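Local atomic coordinates of iron binding protein FbpA (Mannheimia haemolytica, PDB entry 1Q35), a protein that binds ferric iron in the periplasm and probably hands it on for uptake into the bacterial cell. Residues S254-H267 with V271-G283. Sequence-based numbering, arbitrary orientation.
Sequences SGEKAQGLYAELNH and VKEGIEPSAIVKG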
ATOM      1  N   SER A 254       4.651  12.371 -10.798  1.00 12.13           N
ATOM      2  CA  SER A 254       5.113  11.340 -11.728  1.00 12.55           C
ATOM      3  C   SER A 254       6.526  11.572 -12.279  1.00 12.68           C
ATOM      4  O   SER A 254       7.097  10.674 -12.891  1.00 13.06           O
ATOM      5  CB  SER A 254       4.136  11.218 -12.908  1.00 12.41           C
ATOM      6  OG  SER A 254       4.369  12.209 -13.905  1.00 13.16           O
ATOM      7  N   GLY A 255       7.068  12.771 -12.077  1.00 13.33           N
ATOM      8  CA  GLY A 255       8.326  13.166 -12.693  1.00 13.82           C
ATOM      9  C   GLY A 255       9.575  12.706 -11.965  1.00 14.23           C
ATOM     10  O   GLY A 255       9.518  12.147 -10.871  1.00 13.85           O
ATOM     11  N   GLU A 256      10.719  12.971 -12.584  1.00 15.01           N
ATOM     12  CA  GLU A 256      12.015  12.500 -12.101  1.00 15.68           C
ATOM     13  C   GLU A 256      12.294  12.896 -10.654  1.00 15.43           C
ATOM     14  O   GLU A 256      12.713  12.056  -9.850  1.00 15.28           O
ATOM     15  CB  GLU A 256      13.122  13.043 -13.012  1.00 16.53           C
ATOM     16  CG  GLU A 256      14.528  12.602 -12.651  1.00 18.64           C
ATOM     17  CD  GLU A 256      15.557  13.221 -13.567  1.00 21.71           C
ATOM     18  OE1 GLU A 256      16.021  14.342 -13.265  1.00 24.22           O
ATOM     19  OE2 GLU A 256      15.883  12.591 -14.591  1.00 23.93           O
ATOM     20  N   LYS A 257      12.067  14.160 -10.312  1.00 15.13           N
ATOM     21  CA  LYS A 257      12.416  14.661  -8.989  1.00 14.82           C
ATOM     22  C   LYS A 257      11.557  14.011  -7.912  1.00 13.98           C
ATOM     23  O   LYS A 257      12.078  13.470  -6.943  1.00 14.01           O
ATOM     24  CB  LYS A 257      12.286  16.185  -8.916  1.00 15.24           C
ATOM     25  CG  LYS A 257      12.697  16.767  -7.575  1.00 16.41           C
ATOM     26  CD  LYS A 257      12.746  18.285  -7.598  1.00 18.06           C
ATOM     27  CE  LYS A 257      12.764  18.843  -6.187  1.00 19.40           C
ATOM     28  NZ  LYS A 257      12.898  20.328  -6.153  1.00 21.08           N
ATOM     29  N   ALA A 258      10.242  14.066  -8.079  1.00 13.24           N
ATOM     30  CA  ALA A 258       9.322  13.501  -7.092  1.00 12.42           C
ATOM     31  C   ALA A 258       9.481  11.985  -6.967  1.00 11.91           C
ATOM     32  O   ALA A 258       9.414  11.437  -5.867  1.00 12.07           O
ATOM     33  CB  ALA A 258       7.888  13.846  -7.437  1.00 12.38           C
ATOM     34  N   GLN A 259       9.697  11.311  -8.090  1.00 11.75           N
ATOM     35  CA  GLN A 259       9.900   9.865  -8.076  1.00 11.61           C
ATOM     36  C   GLN A 259      11.178   9.497  -7.310  1.00 11.78           C
ATOM     37  O   GLN A 259      11.218   8.490  -6.589  1.00 11.69           O
ATOM     38  CB  GLN A 259       9.922   9.311  -9.500  1.00 11.81           C
ATOM     39  CG  GLN A 259       8.553   9.336 -10.178  1.00 11.34           C
ATOM     40  CD  GLN A 259       7.634   8.233  -9.688  1.00 10.86           C
ATOM     41  OE1 GLN A 259       7.936   7.055  -9.859  1.00 10.51           O
ATOM     42  NE2 GLN A 259       6.511   8.608  -9.081  1.00 10.87           N
ATOM     43  N   GLY A 260      12.209  10.327  -7.443  1.00 12.00           N
ATOM     44  CA  GLY A 260      13.420  10.188  -6.657  1.00 12.02           C
ATOM     45  C   GLY A 260      13.174  10.365  -5.171  1.00 12.05           C
ATOM     46  O   GLY A 260      13.764   9.654  -4.364  1.00 12.37           O
ATOM     47  N   LEU A 261      12.314  11.307  -4.803  1.00 12.11           N
ATOM     48  CA  LEU A 261      11.932  11.492  -3.407  1.00 12.18           C
ATOM     49  C   LEU A 261      11.172  10.275  -2.865  1.00 11.46           C
ATOM     50  O   LEU A 261      11.411   9.837  -1.747  1.00 11.45           O
ATOM     51  CB  LEU A 261      11.081  12.755  -3.229  1.00 12.85           C
ATOM     52  CG  LEU A 261      11.743  14.099  -3.537  1.00 14.60           C
ATOM     53  CD1 LEU A 261      10.722  15.221  -3.397  1.00 15.90           C
ATOM     54  CD2 LEU A 261      12.947  14.352  -2.642  1.00 15.47           C
ATOM     55  N   TYR A 262      10.246   9.736  -3.646  1.00 10.73           N
ATOM     56  CA  TYR A 262       9.547   8.522  -3.245  1.00 10.46           C
ATOM     57  C   TYR A 262      10.555   7.387  -2.995  1.00 10.31           C
ATOM     58  O   TYR A 262      10.409   6.617  -2.044  1.00 10.27           O
ATOM     59  CB  TYR A 262       8.550   8.109  -4.319  1.00 10.29           C
ATOM     60  CG  TYR A 262       7.217   8.832  -4.319  1.00 10.04           C
ATOM     61  CD1 TYR A 262       6.753   9.468  -5.467  1.00 10.16           C
ATOM     62  CD2 TYR A 262       6.396   8.826  -3.201  1.00 10.01           C
ATOM     63  CE1 TYR A 262       5.516  10.085  -5.491  1.00 10.44           C
ATOM     64  CE2 TYR A 262       5.152   9.447  -3.212  1.00  9.88           C
ATOM     65  CZ  TYR A 262       4.720  10.077  -4.368  1.00  9.92           C
ATOM     66  OH  TYR A 262       3.484  10.680  -4.419  1.00 10.69           O
ATOM     67  N   ALA A 263      11.582   7.295  -3.831  1.00 10.40           N
ATOM     68  CA  ALA A 263      12.596   6.251  -3.679  1.00 10.65           C
ATOM     69  C   ALA A 263      13.451   6.478  -2.434  1.00 11.04           C
ATOM     70  O   ALA A 263      13.603   5.581  -1.610  1.00 10.99           O
ATOM     71  CB  ALA A 263      13.482   6.190  -4.910  1.00 11.06           C
ATOM     72  N   GLU A 264      13.979   7.689  -2.291  1.00 11.38           N
ATOM     73  CA  GLU A 264      15.030   7.956  -1.309  1.00 11.90           C
ATOM     74  C   GLU A 264      14.491   8.261   0.072  1.00 11.72           C
ATOM     75  O   GLU A 264      15.101   7.878   1.070  1.00 12.53           O
ATOM     76  CB  GLU A 264      15.909   9.121  -1.768  1.00 12.24           C
ATOM     77  CG  GLU A 264      16.704   8.836  -3.031  1.00 13.79           C
ATOM     78  CD  GLU A 264      17.745   7.741  -2.859  1.00 15.51           C
ATOM     79  OE1 GLU A 264      18.081   7.096  -3.869  1.00 17.80           O
ATOM     80  OE2 GLU A 264      18.227   7.527  -1.728  1.00 16.73           O
ATOM     81  N   LEU A 265      13.361   8.958   0.140  1.00 11.61           N
ATOM     82  CA  LEU A 265      12.747   9.327   1.411  1.00 11.63           C
ATOM     83  C   LEU A 265      11.767   8.279   1.926  1.00 11.11           C
ATOM     84  O   LEU A 265      11.706   8.025   3.124  1.00 11.77           O
ATOM     85  CB  LEU A 265      12.022  10.669   1.299  1.00 11.85           C
ATOM     86  CG  LEU A 265      12.855  11.878   0.875  1.00 13.50           C
ATOM     87  CD1 LEU A 265      12.003  13.140   0.903  1.00 14.06           C
ATOM     88  CD2 LEU A 265      14.090  12.046   1.754  1.00 14.72           C
ATOM     89  N   ASN A 266      10.979   7.696   1.032  1.00 10.50           N
ATOM     90  CA  ASN A 266       9.950   6.749   1.446  1.00 10.11           C
ATOM     91  C   ASN A 266      10.362   5.284   1.332  1.00  9.33           C
ATOM     92  O   ASN A 266       9.681   4.433   1.887  1.00  9.89           O
ATOM     93  CB  ASN A 266       8.666   6.940   0.636  1.00 10.18           C
ATOM     94  CG  ASN A 266       7.893   8.188   1.017  1.00 10.38           C
ATOM     95  OD1 ASN A 266       8.374   9.054   1.753  1.00 11.13           O
ATOM     96  ND2 ASN A 266       6.670   8.287   0.498  1.00 10.26           N
ATOM     97  N   HIS A 267      11.431   4.986   0.594  1.00  8.83           N
ATOM     98  CA  HIS A 267      11.862   3.597   0.364  1.00  8.84           C
ATOM     99  C   HIS A 267      10.813   2.765  -0.366  1.00  8.54           C
ATOM    100  O   HIS A 267      10.694   1.560  -0.145  1.00  8.98           O
ATOM    101  CB  HIS A 267      12.317   2.954   1.673  1.00  8.94           C
ATOM    102  CG  HIS A 267      13.476   3.669   2.272  1.00  9.30           C
ATOM    103  ND1 HIS A 267      14.740   3.599   1.729  1.00 10.21           N
ATOM    104  CD2 HIS A 267      13.551   4.535   3.307  1.00 10.06           C
ATOM    105  CE1 HIS A 267      15.553   4.364   2.433  1.00 10.34           C
ATOM    106  NE2 HIS A 267      14.858   4.942   3.396  1.00 10.18           N
ATOM    107  N   VAL A 271       7.329   4.206  -9.893  1.00 11.69           N
ATOM    108  CA  VAL A 271       6.759   3.688 -11.141  1.00 12.28           C
ATOM    109  C   VAL A 271       7.572   4.134 -12.363  1.00 13.06           C
ATOM    110  O   VAL A 271       7.595   3.440 -13.378  1.00 13.54           O
ATOM    111  CB  VAL A 271       5.268   4.068 -11.341  1.00 12.37           C
ATOM    112  CG1 VAL A 271       4.407   3.455 -10.241  1.00 12.36           C
ATOM    113  CG2 VAL A 271       5.063   5.580 -11.427  1.00 12.03           C
ATOM    114  N   LYS A 272       8.239   5.279 -12.267  1.00 13.84           N
ATOM    115  CA  LYS A 272       8.957   5.838 -13.413  1.00 14.84           C
ATOM    116  C   LYS A 272      10.240   5.056 -13.670  1.00 15.78           C
ATOM    117  O   LYS A 272      11.057   4.873 -12.769  1.00 15.84           O
ATOM    118  CB  LYS A 272       9.274   7.316 -13.187  1.00 14.84           C
ATOM    119  CG  LYS A 272       9.924   8.003 -14.389  1.00 15.85           C
ATOM    120  CD  LYS A 272      10.016   9.503 -14.182  1.00 17.08           C
ATOM    121  CE  LYS A 272      10.963  10.165 -15.177  1.00 18.36           C
ATOM    122  NZ  LYS A 272      10.666   9.804 -16.585  1.00 19.66           N
ATOM    123  N   GLU A 273      10.404   4.587 -14.904  1.00 16.91           N
ATOM    124  CA  GLU A 273      11.592   3.839 -15.299  1.00 18.17           C
ATOM    125  C   GLU A 273      12.829   4.728 -15.271  1.00 18.35           C
ATOM    126  O   GLU A 273      12.763   5.918 -15.579  1.00 18.69           O
ATOM    127  CB  GLU A 273      11.407   3.242 -16.697  1.00 19.01           C
ATOM    128  CG  GLU A 273      10.347   2.158 -16.759  1.00 21.15           C
ATOM    129  CD  GLU A 273      10.258   1.512 -18.127  1.00 24.12           C
ATOM    130  OE1 GLU A 273      11.003   0.538 -18.376  1.00 25.85           O
ATOM    131  OE2 GLU A 273       9.446   1.982 -18.951  1.00 26.02           O
ATOM    132  N   GLY A 274      13.955   4.142 -14.873  1.00 18.64           N
ATOM    133  CA  GLY A 274      15.216   4.860 -14.807  1.00 18.71           C
ATOM    134  C   GLY A 274      15.476   5.552 -13.483  1.00 18.71           C
ATOM    135  O   GLY A 274      16.545   6.128 -13.293  1.00 19.38           O
ATOM    136  N   ILE A 275      14.505   5.517 -12.570  1.00 18.38           N
ATOM    137  CA  ILE A 275      14.689   6.063 -11.230  1.00 18.03           C
ATOM    138  C   ILE A 275      15.089   4.923 -10.302  1.00 17.99           C
ATOM    139  O   ILE A 275      14.312   3.992 -10.092  1.00 18.39           O
ATOM    140  CB  ILE A 275      13.393   6.735 -10.716  1.00 17.86           C
ATOM    141  CG1 ILE A 275      12.870   7.777 -11.716  1.00 18.01           C
ATOM    142  CG2 ILE A 275      13.637   7.383  -9.356  1.00 17.76           C
ATOM    143  CD1 ILE A 275      13.829   8.925 -12.005  1.00 18.32           C
ATOM    144  N   GLU A 276      16.301   4.992  -9.762  1.00 17.72           N
ATOM    145  CA  GLU A 276      16.815   3.934  -8.898  1.00 17.64           C
ATOM    146  C   GLU A 276      16.110   3.951  -7.543  1.00 16.44           C
ATOM    147  O   GLU A 276      15.790   5.020  -7.023  1.00 16.04           O
ATOM    148  CB  GLU A 276      18.323   4.097  -8.687  1.00 18.32           C
ATOM    149  CG  GLU A 276      19.167   3.824  -9.922  1.00 20.64           C
ATOM    150  CD  GLU A 276      19.184   2.359 -10.312  1.00 23.66           C
ATOM    151  OE1 GLU A 276      18.924   2.052 -11.497  1.00 26.30           O
ATOM    152  OE2 GLU A 276      19.457   1.507  -9.438  1.00 25.44           O
ATOM    153  N   PRO A 277      15.873   2.776  -6.962  1.00 15.35           N
ATOM    154  CA  PRO A 277      15.475   2.714  -5.554  1.00 14.39           C
ATOM    155  C   PRO A 277      16.619   3.201  -4.670  1.00 13.30           C
ATOM    156  O   PRO A 277      17.748   3.365  -5.148  1.00 13.29           O
ATOM    157  CB  PRO A 277      15.212   1.221  -5.322  1.00 14.55           C
ATOM    158  CG  PRO A 277      15.042   0.643  -6.679  1.00 15.54           C
ATOM    159  CD  PRO A 277      15.963   1.432  -7.557  1.00 15.65           C
ATOM    160  N   SER A 278      16.325   3.434  -3.401  1.00 12.28           N
ATOM    161  CA  SER A 278      17.346   3.801  -2.427  1.00 11.92           C
ATOM    162  C   SER A 278      18.368   2.682  -2.263  1.00 11.66           C
ATOM    163  O   SER A 278      18.123   1.534  -2.640  1.00 11.51           O
ATOM    164  CB  SER A 278      16.701   4.089  -1.075  1.00 11.53           C
ATOM    165  OG  SER A 278      16.211   2.890  -0.488  1.00 11.34           O
ATOM    166  N   ALA A 279      19.514   3.015  -1.681  1.00 11.68           N
ATOM    167  CA  ALA A 279      20.543   2.025  -1.390  1.00 11.70           C
ATOM    168  C   ALA A 279      20.007   0.926  -0.471  1.00 11.13           C
ATOM    169  O   ALA A 279      20.316  -0.245  -0.661  1.00 11.07           O
ATOM    170  CB  ALA A 279      21.774   2.685  -0.776  1.00 12.14           C
ATOM    171  N   ILE A 280      19.196   1.293   0.519  1.00 10.80           N
ATOM    172  CA  ILE A 280      18.596   0.295   1.401  1.00 10.89           C
ATOM    173  C   ILE A 280      17.714  -0.665   0.590  1.00 10.53           C
ATOM    174  O   ILE A 280      17.831  -1.885   0.707  1.00 10.55           O
ATOM    175  CB  ILE A 280      17.798   0.974   2.539  1.00 10.99           C
ATOM    176  CG1 ILE A 280      18.763   1.573   3.573  1.00 12.04           C
ATOM    177  CG2 ILE A 280      16.843  -0.016   3.203  1.00 11.86           C
ATOM    178  CD1 ILE A 280      18.101   2.425   4.640  1.00 12.94           C
ATOM    179  N   VAL A 281      16.842  -0.116  -0.249  1.00 10.14           N
ATOM    180  CA  VAL A 281      15.888  -0.938  -0.988  1.00 10.22           C
ATOM    181  C   VAL A 281      16.616  -1.816  -2.015  1.00 10.45           C
ATOM    182  O   VAL A 281      16.298  -2.991  -2.178  1.00 10.33           O
ATOM    183  CB  VAL A 281      14.807  -0.056  -1.649  1.00 10.23           C
ATOM    184  CG1 VAL A 281      13.975  -0.853  -2.639  1.00 10.51           C
ATOM    185  CG2 VAL A 281      13.922   0.563  -0.585  1.00  9.99           C
ATOM    186  N   LYS A 282      17.629  -1.267  -2.671  1.00 11.24           N
ATOM    187  CA  LYS A 282      18.425  -2.048  -3.616  1.00 12.26           C
ATOM    188  C   LYS A 282      19.125  -3.222  -2.931  1.00 11.93           C
ATOM    189  O   LYS A 282      19.276  -4.293  -3.520  1.00 12.12           O
ATOM    190  CB  LYS A 282      19.461  -1.161  -4.304  1.00 13.07           C
ATOM    191  CG  LYS A 282      18.871  -0.229  -5.348  1.00 15.66           C
ATOM    192  CD  LYS A 282      19.949   0.458  -6.169  1.00 18.83           C
ATOM    193  CE  LYS A 282      20.748   1.446  -5.349  1.00 20.81           C
ATOM    194  NZ  LYS A 282      21.562   2.339  -6.214  1.00 22.44           N
ATOM    195  N   GLY A 283      19.555  -3.015  -1.689  1.00 11.75           N
ATOM    196  CA  GLY A 283      20.231  -4.042  -0.913  1.00 11.88           C
ATOM    197  C   GLY A 283      19.375  -5.251  -0.595  1.00 11.72           C
ATOM    198  O   GLY A 283      19.898  -6.330  -0.322  1.00 12.80           O
TER
HETATM  199  O   HOH W   1      13.440   3.124  -2.810  1.00 11.10           O
HETATM  200  O   HOH W   2      20.041   5.791  -0.873  1.00 17.87           O
HETATM  201  O   HOH W   3      16.831   7.426  -6.311  1.00 23.22           O
HETATM  202  O   HOH W   4      19.761   5.207  -4.713  1.00 23.79           O
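Gln-259 reaches from helix 256-266 onto the turn at Lys-272 and can be traced atom by atom. Its CB lies 4.0 Å from Ile-275 CG1, and its CG rests on Lys-272 CB. A bend at chi2 (-76°) then swings the amide toward the backbone, where OE1 accepts from Lys-272 N at 3.0 Å. That bond is nearly straight at hydrogen (166°), but the donor stands above the carbonyl plane. NE2 is hydrogen-bonded to the carbonyls of Leu-98 and Leu-253, so both ends of the amide are held and its rotation is fixed. Beside it, Ile-275 lays CG2 against the helix backbone at Gly-260 N (3.8 Å).

At the other end, Ser-278 OG is hydrogen-bonded to His-267 ND1 (2.8 Å), lying at the ring edge in plane; His-267 NE2 is hydrogen-bonded to Asp-205. A bond from Val-281 N to Ser-278 OG (3.1 Å) makes Ser-278 the N-cap of helix 279-283. Between these ends, four waters bridge the segments; two join Glu-264 OE1 to the carbonyls of Glu-276 and Pro-277. The His-267 side chain lies about 4 Å from that of Tyr-198, which binds iron in the loaded protein, although none is bound here. The capping serine is thereby tied to a histidine bordering the iron site of this periplasmic-binding-protein fold.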